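Local coordinates for Galactose/lactose metabolism regulatory protein GAL80 (Saccharomyces cerevisiae, PDB 3BTV) that represses galactose and lactose metabolic genes by binding the activator GAL4 and blocking its transcriptional activity when no inducing sugar is present, at residues K32-K37 / F123-L128; S101-V106 / A135-K140; G186-E191 / K198-I203; T212-T217 / L265-T270. The protein carries 1 engineered substitution. All coordinates share one frame; numbering follows the deposited sequence.

Contact 1. Residues K32-K37 / F123-L128; sequences KGWAIK and FVEWAL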
# COMPACT_ATOMS: atom_id res chain seq x y z
N LYS B 32 -17.76 35.52 -0.73
CA LYS B 32 -17.93 34.09 -0.96
C LYS B 32 -16.79 33.52 -1.80
O LYS B 32 -16.13 34.24 -2.54
CB LYS B 32 -19.28 33.84 -1.66
CG LYS B 32 -19.77 32.40 -1.63
CD LYS B 32 -21.17 32.28 -2.20
CE LYS B 32 -21.68 30.84 -2.15
NZ LYS B 32 -23.05 30.71 -2.73
N GLY B 33 -16.55 32.21 -1.66
CA GLY B 33 -15.53 31.54 -2.44
C GLY B 33 -14.20 31.42 -1.72
O GLY B 33 -14.04 31.88 -0.60
N TRP B 34 -13.23 30.79 -2.38
CA TRP B 34 -11.94 30.54 -1.77
C TRP B 34 -10.82 31.40 -2.34
O TRP B 34 -9.73 31.45 -1.78
CB TRP B 34 -11.57 29.06 -1.86
CG TRP B 34 -11.16 28.63 -3.22
CD1 TRP B 34 -9.89 28.35 -3.63
CD2 TRP B 34 -12.01 28.43 -4.35
NE1 TRP B 34 -9.90 27.99 -4.96
CE2 TRP B 34 -11.19 28.03 -5.42
CE3 TRP B 34 -13.38 28.55 -4.56
CZ2 TRP B 34 -11.70 27.74 -6.69
CZ3 TRP B 34 -13.89 28.27 -5.82
CH2 TRP B 34 -13.05 27.87 -6.86
N ALA B 35 -11.07 32.08 -3.46
CA ALA B 35 -10.07 32.98 -4.00
C ALA B 35 -9.85 34.09 -2.98
O ALA B 35 -8.72 34.54 -2.77
CB ALA B 35 -10.52 33.56 -5.32
N ILE B 36 -10.93 34.52 -2.33
CA ILE B 36 -10.85 35.55 -1.30
C ILE B 36 -10.02 35.08 -0.10
O ILE B 36 -9.40 35.88 0.59
CB ILE B 36 -12.25 35.99 -0.83
CG1 ILE B 36 -12.15 37.20 0.10
CG2 ILE B 36 -12.97 34.84 -0.14
CD1 ILE B 36 -11.59 38.43 -0.58
N LYS B 37 -10.00 33.77 0.11
CA LYS B 37 -9.32 33.20 1.27
C LYS B 37 -7.87 32.76 1.02
O LYS B 37 -7.12 32.54 1.96
CB LYS B 37 -10.13 32.02 1.83
CG LYS B 37 -11.52 32.40 2.33
CD LYS B 37 -12.30 31.17 2.77
CE LYS B 37 -13.75 31.51 3.09
NZ LYS B 37 -14.55 30.30 3.44
N PHE B 123 -2.91 32.16 -15.15
CA PHE B 123 -2.82 31.39 -13.92
C PHE B 123 -4.13 30.62 -13.74
O PHE B 123 -5.19 31.24 -13.62
CB PHE B 123 -2.60 32.36 -12.76
CG PHE B 123 -2.26 31.70 -11.45
CD1 PHE B 123 -1.84 32.47 -10.37
CD2 PHE B 123 -2.36 30.33 -11.28
CE1 PHE B 123 -1.53 31.88 -9.16
CE2 PHE B 123 -2.04 29.74 -10.07
CZ PHE B 123 -1.63 30.51 -9.01
N VAL B 124 -4.05 29.29 -13.72
CA VAL B 124 -5.24 28.46 -13.56
C VAL B 124 -5.08 27.51 -12.38
O VAL B 124 -3.98 27.03 -12.13
CB VAL B 124 -5.56 27.64 -14.84
CG1 VAL B 124 -6.86 26.84 -14.67
CG2 VAL B 124 -5.68 28.57 -16.06
N GLU B 125 -6.16 27.25 -11.67
CA GLU B 125 -6.11 26.29 -10.57
C GLU B 125 -6.20 24.86 -11.05
O GLU B 125 -6.74 24.59 -12.12
CB GLU B 125 -7.22 26.58 -9.57
CG GLU B 125 -6.94 27.83 -8.76
CD GLU B 125 -7.89 27.98 -7.61
OE1 GLU B 125 -9.11 27.84 -7.83
OE2 GLU B 125 -7.41 28.23 -6.48
N TRP B 126 -5.64 23.95 -10.26
CA TRP B 126 -5.80 22.52 -10.50
C TRP B 126 -7.17 22.12 -9.96
O TRP B 126 -7.54 22.57 -8.89
CB TRP B 126 -4.69 21.72 -9.80
CG TRP B 126 -4.85 20.24 -9.97
CD1 TRP B 126 -5.37 19.37 -9.07
CD2 TRP B 126 -4.53 19.47 -11.14
NE1 TRP B 126 -5.39 18.11 -9.59
CE2 TRP B 126 -4.89 18.14 -10.87
CE3 TRP B 126 -4.00 19.79 -12.39
CZ2 TRP B 126 -4.70 17.11 -11.79
CZ3 TRP B 126 -3.81 18.77 -13.31
CH2 TRP B 126 -4.17 17.45 -13.01
N ALA B 127 -7.93 21.30 -10.68
CA ALA B 127 -7.50 20.69 -11.93
C ALA B 127 -7.70 21.61 -13.12
O ALA B 127 -8.58 22.48 -13.12
CB ALA B 127 -8.26 19.37 -12.15
N LEU B 128 -6.90 21.40 -14.16
CA LEU B 128 -6.95 22.26 -15.34
C LEU B 128 -8.31 22.13 -16.03
O LEU B 128 -8.93 23.12 -16.39
CB LEU B 128 -5.83 21.91 -16.32
CG LEU B 128 -5.83 22.75 -17.60
CD1 LEU B 128 -5.88 24.25 -17.28
CD2 LEU B 128 -4.61 22.43 -18.46
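Trp34 and Glu125 make this contact by themselves, an indole N-H meeting a carboxylate. Trp34 NE1 donates to Glu125 OE2 at 2.9 Å with an N-H...O angle of 150°, so the bond is reasonably straight. It uses the syn lone pair of OE2, on the side of the other oxygen, and the acceptor sits slightly out of the indole plane. A second approach, from NE1 to Glu125 OE1, is weak and rests on a doubtful oxygen position. The two groups lie nearly flat with each other, their planes 12° apart, and pass alongside in opposite directions. Trp34 holds its CG between backbone N and carbonyl carbon (chi1 74°), which turns the indole toward Glu125, while the extended Glu125 chain carries its carboxylate out to meet it. Further out, His39 NE2 also hydrogen-bonds to Glu125 OE2, so this oxygen is gripped from two residues and the rotation of the carboxylate is restrained. Trp34 O in turn bonds to Thr38 OG1, and the Glu125 side chain rests on Ala96 and Ser152. The bond joins the loop after the first strand, 21-26, to strand 121-125 in the Rossmann fold, where relatives bind the nicotinamide dinucleotide. The cis peptide between Trp126 and Ala127 recalls the Glu-Lys-Pro motif of the Gfo/Idh/MocA oxidoreductases.

Contact 2. Residues S101-V106 / A135-K140; sequences SHYEVV and AESIYK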
# COMPACT_ATOMS: atom_id res chain seq x y z
N SER B 101 -16.14 24.78 -15.12
CA SER B 101 -16.33 26.00 -15.92
C SER B 101 -15.05 26.45 -16.63
O SER B 101 -15.09 27.40 -17.41
CB SER B 101 -16.83 27.15 -15.04
OG SER B 101 -18.09 26.83 -14.46
N HIS B 102 -13.94 25.78 -16.34
CA HIS B 102 -12.63 26.16 -16.89
C HIS B 102 -12.62 26.24 -18.41
O HIS B 102 -12.24 27.25 -18.99
CB HIS B 102 -11.55 25.19 -16.43
CG HIS B 102 -11.04 25.45 -15.04
ND1 HIS B 102 -10.00 24.74 -14.48
CD2 HIS B 102 -11.42 26.36 -14.11
CE1 HIS B 102 -9.77 25.19 -13.26
NE2 HIS B 102 -10.62 26.17 -13.01
N TYR B 103 -13.04 25.15 -19.05
CA TYR B 103 -13.01 25.07 -20.51
C TYR B 103 -13.88 26.14 -21.14
O TYR B 103 -13.43 26.89 -22.02
CB TYR B 103 -13.45 23.68 -20.96
CG TYR B 103 -13.33 23.41 -22.44
CD1 TYR B 103 -12.10 23.11 -23.01
CD2 TYR B 103 -14.45 23.42 -23.26
CE1 TYR B 103 -11.99 22.85 -24.37
CE2 TYR B 103 -14.35 23.16 -24.61
CZ TYR B 103 -13.12 22.88 -25.16
OH TYR B 103 -13.02 22.62 -26.51
N GLU B 104 -15.13 26.25 -20.69
CA GLU B 104 -16.08 27.19 -21.30
C GLU B 104 -15.64 28.64 -21.14
O GLU B 104 -15.94 29.47 -21.97
CB GLU B 104 -17.49 27.01 -20.74
CG GLU B 104 -17.73 27.68 -19.39
CD GLU B 104 -19.02 27.25 -18.73
OE1 GLU B 104 -19.38 26.05 -18.84
OE2 GLU B 104 -19.68 28.10 -18.09
N VAL B 105 -14.90 28.92 -20.07
CA VAL B 105 -14.43 30.28 -19.83
C VAL B 105 -13.08 30.56 -20.49
O VAL B 105 -12.91 31.56 -21.18
CB VAL B 105 -14.30 30.58 -18.33
CG1 VAL B 105 -13.72 31.97 -18.14
CG2 VAL B 105 -15.66 30.47 -17.65
N VAL B 106 -12.12 29.66 -20.27
CA VAL B 106 -10.75 29.90 -20.72
C VAL B 106 -10.60 29.94 -22.25
O VAL B 106 -9.84 30.76 -22.77
CB VAL B 106 -9.77 28.88 -20.12
CG1 VAL B 106 -8.37 29.05 -20.70
CG2 VAL B 106 -9.73 29.03 -18.59
N ALA B 135 -8.14 19.24 -21.32
CA ALA B 135 -6.86 19.78 -20.85
C ALA B 135 -5.93 20.06 -22.04
O ALA B 135 -5.29 21.11 -22.12
CB ALA B 135 -6.19 18.82 -19.85
N GLU B 136 -5.87 19.11 -22.96
CA GLU B 136 -5.07 19.27 -24.18
C GLU B 136 -5.53 20.44 -25.04
O GLU B 136 -4.70 21.19 -25.57
CB GLU B 136 -5.02 17.97 -24.98
CG GLU B 136 -3.91 17.06 -24.46
CD GLU B 136 -4.07 15.62 -24.89
OE1 GLU B 136 -5.05 15.31 -25.60
OE2 GLU B 136 -3.20 14.80 -24.51
N SER B 137 -6.84 20.64 -25.15
CA SER B 137 -7.35 21.79 -25.91
C SER B 137 -6.92 23.09 -25.28
O SER B 137 -6.52 24.02 -25.97
CB SER B 137 -8.88 21.76 -25.99
OG SER B 137 -9.32 20.73 -26.85
N ILE B 138 -7.03 23.15 -23.95
CA ILE B 138 -6.67 24.35 -23.22
C ILE B 138 -5.17 24.61 -23.36
O ILE B 138 -4.75 25.74 -23.59
CB ILE B 138 -7.04 24.25 -21.73
CG1 ILE B 138 -8.56 24.18 -21.57
CG2 ILE B 138 -6.47 25.44 -20.96
CD1 ILE B 138 -9.03 23.86 -20.17
N TYR B 139 -4.37 23.55 -23.20
CA TYR B 139 -2.93 23.72 -23.33
C TYR B 139 -2.61 24.26 -24.71
O TYR B 139 -1.94 25.29 -24.86
CB TYR B 139 -2.14 22.43 -23.09
CG TYR B 139 -0.65 22.69 -23.19
CD1 TYR B 139 0.03 23.29 -22.13
CD2 TYR B 139 0.06 22.41 -24.35
CE1 TYR B 139 1.39 23.58 -22.22
CE2 TYR B 139 1.41 22.69 -24.45
CZ TYR B 139 2.07 23.28 -23.39
OH TYR B 139 3.41 23.56 -23.47
N LYS B 140 -3.12 23.58 -25.73
CA LYS B 140 -2.91 23.99 -27.11
C LYS B 140 -3.28 25.46 -27.32
O LYS B 140 -2.49 26.22 -27.87
CB LYS B 140 -3.69 23.08 -28.06
CG LYS B 140 -3.25 23.17 -29.52
CD LYS B 140 -4.28 22.55 -30.46
CE LYS B 140 -4.77 21.21 -29.94
NZ LYS B 140 -3.69 20.19 -29.80
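Tyr103 and Ile138 have the nearest CA atoms, 6.9 Å apart, on two helix segments that run almost parallel, with a crossing angle of 22° and axes 10.4 Å apart at closest approach. This is the side-by-side packing of neighbouring helices in a Rossmann fold: helix 102-112 links strands 92-95 and 121-125, helix 132-143 links strands 121-125 and 148-152, and each joins parallel strands as a beta-alpha-beta crossover. The axes are wide enough apart for side chains to fill the space between them. Tyr103 has its CG anti to the backbone N (chi1 -174°), and this brings the ring over to the other helix edge-on. Its CD1 lies 4.0 Å from Ile138 CG1, and its CE1 is 3.7 Å from Ser137 CB, which sits in the ring plane. Deeper in, the Val106 and Ile138 side chains meet at about a right angle, Val106 CG1 touching Ile138 CG2 at 4.1 Å. Val106 also rests on Ile95 of strand 92-95, carrying the apolar layer to the sheet, while Ile138 packs on Leu128 of the loop after strand 121-125 and on Met107 of the facing helix. Tyr103 OH and Ser137 OG stay 4.2 Å apart, and OG instead makes a weak bond back to Asp133 O in its own helix.

Contact 3. Residues G186-E191 / K198-I203; sequences GWYGYE and KYIYEI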
# COMPACT_ATOMS: atom_id res chain seq x y z
N GLY B 186 -11.45 13.08 2.48
CA GLY B 186 -12.31 13.87 3.34
C GLY B 186 -13.81 13.70 3.20
O GLY B 186 -14.51 13.36 4.16
N TRP B 187 -14.32 13.95 2.00
CA TRP B 187 -15.76 14.14 1.83
C TRP B 187 -16.46 13.00 1.09
O TRP B 187 -17.67 13.05 0.85
CB TRP B 187 -16.01 15.47 1.14
CG TRP B 187 -15.14 16.55 1.69
CD1 TRP B 187 -15.22 17.11 2.93
CD2 TRP B 187 -14.04 17.18 1.03
NE1 TRP B 187 -14.24 18.06 3.08
CE2 TRP B 187 -13.50 18.12 1.93
CE3 TRP B 187 -13.45 17.05 -0.23
CZ2 TRP B 187 -12.40 18.93 1.61
CZ3 TRP B 187 -12.37 17.85 -0.55
CH2 TRP B 187 -11.85 18.78 0.37
N TYR B 188 -15.71 11.97 0.76
CA TYR B 188 -16.21 10.91 -0.08
C TYR B 188 -16.38 9.60 0.69
O TYR B 188 -16.17 8.51 0.16
CB TYR B 188 -15.27 10.74 -1.26
CG TYR B 188 -15.16 11.99 -2.11
CD1 TYR B 188 -13.92 12.60 -2.35
CD2 TYR B 188 -16.30 12.56 -2.66
CE1 TYR B 188 -13.84 13.74 -3.14
CE2 TYR B 188 -16.22 13.69 -3.44
CZ TYR B 188 -15.01 14.28 -3.69
OH TYR B 188 -15.01 15.40 -4.48
N GLY B 189 -16.75 9.73 1.96
CA GLY B 189 -17.01 8.59 2.82
C GLY B 189 -18.50 8.31 2.89
O GLY B 189 -19.25 8.67 1.98
N TYR B 190 -18.94 7.67 3.97
CA TYR B 190 -20.35 7.28 4.11
C TYR B 190 -21.31 8.46 4.34
O TYR B 190 -22.51 8.27 4.49
CB TYR B 190 -20.50 6.28 5.25
CG TYR B 190 -19.76 4.99 5.03
CD1 TYR B 190 -18.50 4.78 5.59
CD2 TYR B 190 -20.32 3.97 4.27
CE1 TYR B 190 -17.83 3.58 5.39
CE2 TYR B 190 -19.67 2.79 4.06
CZ TYR B 190 -18.41 2.59 4.62
OH TYR B 190 -17.76 1.40 4.41
N GLU B 191 -20.78 9.68 4.36
CA GLU B 191 -21.62 10.82 4.69
C GLU B 191 -21.28 12.07 3.89
O GLU B 191 -20.13 12.28 3.49
CB GLU B 191 -21.53 11.14 6.18
CG GLU B 191 -22.14 10.08 7.09
CD GLU B 191 -21.72 10.27 8.54
OE1 GLU B 191 -20.84 11.12 8.80
OE2 GLU B 191 -22.26 9.58 9.42
N LYS B 198 -23.75 19.59 -4.82
CA LYS B 198 -23.98 18.30 -5.46
C LYS B 198 -22.91 17.95 -6.49
O LYS B 198 -22.54 16.79 -6.64
CB LYS B 198 -25.36 18.27 -6.14
CG LYS B 198 -26.48 18.95 -5.37
CD LYS B 198 -27.76 19.00 -6.21
CE LYS B 198 -28.85 19.84 -5.55
NZ LYS B 198 -30.06 19.96 -6.42
N TYR B 199 -22.40 18.96 -7.19
CA TYR B 199 -21.50 18.73 -8.32
C TYR B 199 -20.17 18.09 -7.91
O TYR B 199 -19.48 17.51 -8.75
CB TYR B 199 -21.23 20.03 -9.09
CG TYR B 199 -20.14 20.90 -8.50
CD1 TYR B 199 -18.84 20.84 -8.99
CD2 TYR B 199 -20.42 21.78 -7.46
CE1 TYR B 199 -17.84 21.63 -8.46
CE2 TYR B 199 -19.42 22.58 -6.92
CZ TYR B 199 -18.14 22.50 -7.43
OH TYR B 199 -17.14 23.29 -6.90
N ILE B 200 -19.80 18.23 -6.64
CA ILE B 200 -18.56 17.67 -6.13
C ILE B 200 -18.59 16.14 -6.14
O ILE B 200 -17.55 15.49 -6.02
CB ILE B 200 -18.32 18.11 -4.67
CG1 ILE B 200 -18.62 19.59 -4.51
CG2 ILE B 200 -16.91 17.80 -4.25
CD1 ILE B 200 -18.48 20.07 -3.08
N TYR B 201 -19.79 15.58 -6.28
CA TYR B 201 -20.03 14.16 -6.13
C TYR B 201 -20.48 13.48 -7.41
O TYR B 201 -20.89 12.31 -7.39
CB TYR B 201 -21.07 13.94 -5.04
CG TYR B 201 -20.70 14.62 -3.75
CD1 TYR B 201 -21.21 15.87 -3.42
CD2 TYR B 201 -19.80 14.03 -2.87
CE1 TYR B 201 -20.84 16.51 -2.24
CE2 TYR B 201 -19.42 14.65 -1.69
CZ TYR B 201 -19.95 15.89 -1.38
OH TYR B 201 -19.57 16.49 -0.20
N GLU B 202 -20.40 14.21 -8.52
CA GLU B 202 -20.88 13.72 -9.81
C GLU B 202 -19.69 13.59 -10.73
O GLU B 202 -18.89 14.51 -10.83
CB GLU B 202 -21.91 14.71 -10.39
CG GLU B 202 -22.08 14.64 -11.91
CD GLU B 202 -22.77 13.37 -12.38
OE1 GLU B 202 -23.47 12.73 -11.57
OE2 GLU B 202 -22.62 13.03 -13.57
N ILE B 203 -19.55 12.44 -11.39
CA ILE B 203 -18.34 12.17 -12.18
C ILE B 203 -18.24 13.16 -13.35
O ILE B 203 -19.26 13.65 -13.85
CB ILE B 203 -18.29 10.71 -12.68
CG1 ILE B 203 -16.88 10.36 -13.17
CG2 ILE B 203 -19.32 10.48 -13.77
CD1 ILE B 203 -16.84 9.22 -14.16
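Tyr188 and Ile200 supply the polar link between these loops: Tyr188 OH donates to the backbone carbonyl Ile200 O at 3.0 Å. The C=O...O angle is 142°, and the hydroxyl stands somewhat off the carbonyl plane. Tyr188 sets its CG opposite its carbonyl carbon (chi1 -61°), and the ring thereby reaches across to the 3-10 segment 198-201. Among apolar contacts, the Ile200 side chain crosses that of Tyr188 at about a right angle, its CG2 packed 4.0 Å from Tyr188 CZ. The two tyrosine rings meet obliquely, with planes 77° apart, centroids separated by 5.7 Å and Tyr188 CE2 3.6 Å from Tyr201 CD2. A carbonyl-to-ring contact adds to these: Trp187 O lies in the plane of the Tyr201 ring, 3.5 Å from its CE2. Trp187 O also accepts from Gln243 NE2, while Arg192 makes a cation-pi contact with Tyr201. Replacing Tyr188 by an alanine would probably strip Ile200 O of this donor and open a gap beside the Tyr201 ring. The arrangement is a local loop-to-loop closure in the C-terminal domain, drawing together the chain on both sides of strand 191-193, an edge strand of the small sheet it forms with 242-246 and 255-258.

Contact 4. Residues T212-T217 / L265-T270; sequences TTFGHT and LLFQGT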
# COMPACT_ATOMS: atom_id res chain seq x y z
N THR B 212 -8.16 15.07 -7.81
CA THR B 212 -7.82 16.19 -6.95
C THR B 212 -6.84 15.79 -5.85
O THR B 212 -5.70 16.25 -5.83
CB THR B 212 -9.09 16.81 -6.34
OG1 THR B 212 -10.06 16.99 -7.38
CG2 THR B 212 -8.77 18.17 -5.69
N THR B 213 -7.29 14.93 -4.95
CA THR B 213 -6.52 14.58 -3.77
C THR B 213 -5.29 13.77 -4.14
O THR B 213 -4.18 14.12 -3.79
CB THR B 213 -7.35 13.77 -2.77
OG1 THR B 213 -8.59 14.46 -2.54
CG2 THR B 213 -6.60 13.62 -1.45
N PHE B 214 -5.50 12.67 -4.86
CA PHE B 214 -4.39 11.91 -5.38
C PHE B 214 -3.54 12.74 -6.34
O PHE B 214 -2.31 12.64 -6.32
CB PHE B 214 -4.91 10.65 -6.06
CG PHE B 214 -3.84 9.84 -6.74
CD1 PHE B 214 -2.98 9.05 -6.01
CD2 PHE B 214 -3.69 9.89 -8.11
CE1 PHE B 214 -2.00 8.32 -6.63
CE2 PHE B 214 -2.71 9.16 -8.74
CZ PHE B 214 -1.87 8.38 -8.01
N GLY B 215 -4.18 13.57 -7.17
CA GLY B 215 -3.44 14.42 -8.08
C GLY B 215 -2.41 15.33 -7.40
O GLY B 215 -1.24 15.35 -7.76
N HIS B 216 -2.85 16.10 -6.41
CA HIS B 216 -1.92 16.98 -5.70
C HIS B 216 -0.79 16.15 -5.07
O HIS B 216 0.38 16.47 -5.20
CB HIS B 216 -2.64 17.78 -4.61
CG HIS B 216 -3.34 19.01 -5.11
ND1 HIS B 216 -2.67 20.16 -5.47
CD2 HIS B 216 -4.66 19.28 -5.26
CE1 HIS B 216 -3.54 21.09 -5.83
NE2 HIS B 216 -4.76 20.58 -5.71
N THR B 217 -1.17 15.05 -4.43
CA THR B 217 -0.21 14.23 -3.69
C THR B 217 0.81 13.50 -4.57
O THR B 217 2.00 13.51 -4.29
CB THR B 217 -0.94 13.20 -2.81
OG1 THR B 217 -1.85 13.89 -1.95
CG2 THR B 217 0.07 12.44 -1.95
N LEU B 265 -9.18 4.61 -3.74
CA LEU B 265 -8.20 4.42 -4.80
C LEU B 265 -7.08 3.55 -4.26
O LEU B 265 -6.50 3.84 -3.20
CB LEU B 265 -7.63 5.77 -5.27
CG LEU B 265 -6.40 5.66 -6.19
CD1 LEU B 265 -6.76 5.08 -7.55
CD2 LEU B 265 -5.68 6.99 -6.36
N LEU B 266 -6.79 2.48 -4.98
CA LEU B 266 -5.57 1.69 -4.74
C LEU B 266 -4.67 1.97 -5.90
O LEU B 266 -5.10 1.88 -7.05
CB LEU B 266 -5.85 0.18 -4.69
CG LEU B 266 -6.80 -0.35 -3.62
CD1 LEU B 266 -7.06 -1.83 -3.83
CD2 LEU B 266 -6.24 -0.10 -2.22
N PHE B 267 -3.43 2.34 -5.62
CA PHE B 267 -2.52 2.68 -6.70
C PHE B 267 -1.15 2.14 -6.38
O PHE B 267 -0.64 2.34 -5.27
CB PHE B 267 -2.48 4.20 -6.90
CG PHE B 267 -1.35 4.68 -7.78
CD1 PHE B 267 -1.57 4.99 -9.12
CD2 PHE B 267 -0.07 4.85 -7.27
CE1 PHE B 267 -0.53 5.45 -9.92
CE2 PHE B 267 0.97 5.30 -8.06
CZ PHE B 267 0.74 5.61 -9.38
N GLN B 268 -0.54 1.46 -7.34
CA GLN B 268 0.82 0.98 -7.12
C GLN B 268 1.58 1.18 -8.40
O GLN B 268 1.01 1.15 -9.49
CB GLN B 268 0.83 -0.48 -6.65
CG GLN B 268 0.34 -1.49 -7.69
CD GLN B 268 0.16 -2.89 -7.11
OE1 GLN B 268 0.05 -3.89 -7.83
NE2 GLN B 268 0.11 -2.97 -5.79
N GLY B 269 2.88 1.42 -8.30
CA GLY B 269 3.66 1.67 -9.48
C GLY B 269 5.14 1.77 -9.20
O GLY B 269 5.58 1.61 -8.05
N THR B 270 5.89 2.05 -10.25
CA THR B 270 7.34 2.12 -10.15
C THR B 270 7.83 3.46 -10.68
O THR B 270 7.38 3.91 -11.73
CB THR B 270 8.00 1.02 -10.99
OG1 THR B 270 7.53 1.13 -12.33
CG2 THR B 270 7.62 -0.34 -10.47
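Phe214 is the hub of this contact, presenting a face to Leu265 and an edge to Phe267. The two phenylalanines form an edge-to-face pair with centroids 4.9 Å apart and planes inclined at 53°, well short of perpendicular. Phe214 CZ is the leading atom, poised 3.5 Å above the plane of the Phe267 ring and over its centre; its closest carbon there is Phe267 CD1, at 3.6 Å. Leu265 approaches Phe214 differently. Its CD2 methyl sits above one face of the Phe214 ring in a CH-pi contact, 3.7 Å from the centroid and 25° off the normal, shifted toward the CG and CD1 side. Packing is tight here, with Leu265 CD2 only 3.4 Å from Phe214 CD1. Phe214 carries its CG anti to the backbone N (chi1 175°), a setting that directs the ring from helix 209-225 onto strand 264-271. Leu265 and Phe267, two residues apart, both turn to this helix-covered side of the strand. Val418 of helix 405-424 touches all three residues, whereas Leu266 and Gln268 pack on the second subunit, where Gln268 OE1 bonds to Asn233 ND2 of that neighbouring subunit. With an alanine in place of Phe267, the Phe214 edge would probably lose the aromatic face it points into, and a gap would be likely to open between helix and sheet. With all three side chains buried and carbon meeting carbon throughout, cohesion here probably comes from hydrophobic burial, dispersion and weak C-H to pi attraction rather than from charge or polar bonding.

Overall arrangement
From the N terminus, contact 1 closes the loop from 32-37, after strand 21-26, to 123-128, on strand 121-125 and the turn after it. Contact 2 opens inside that span, at 101-106, and closes beyond it at 135-140, so the two cross; they also touch, His102 ND1 meeting Leu128 O in a probable hydrogen bond. Both belong to the Rossmann domain. Contacts 3 and 4 follow in series within the C-terminal domain: contact 3 closes a short excursion around strand 191-193, and contact 4 ties helix 209-225 to the large mixed sheet. Between the domains, contacts 1 and 4 meet where the Trp126 ring packs on His216.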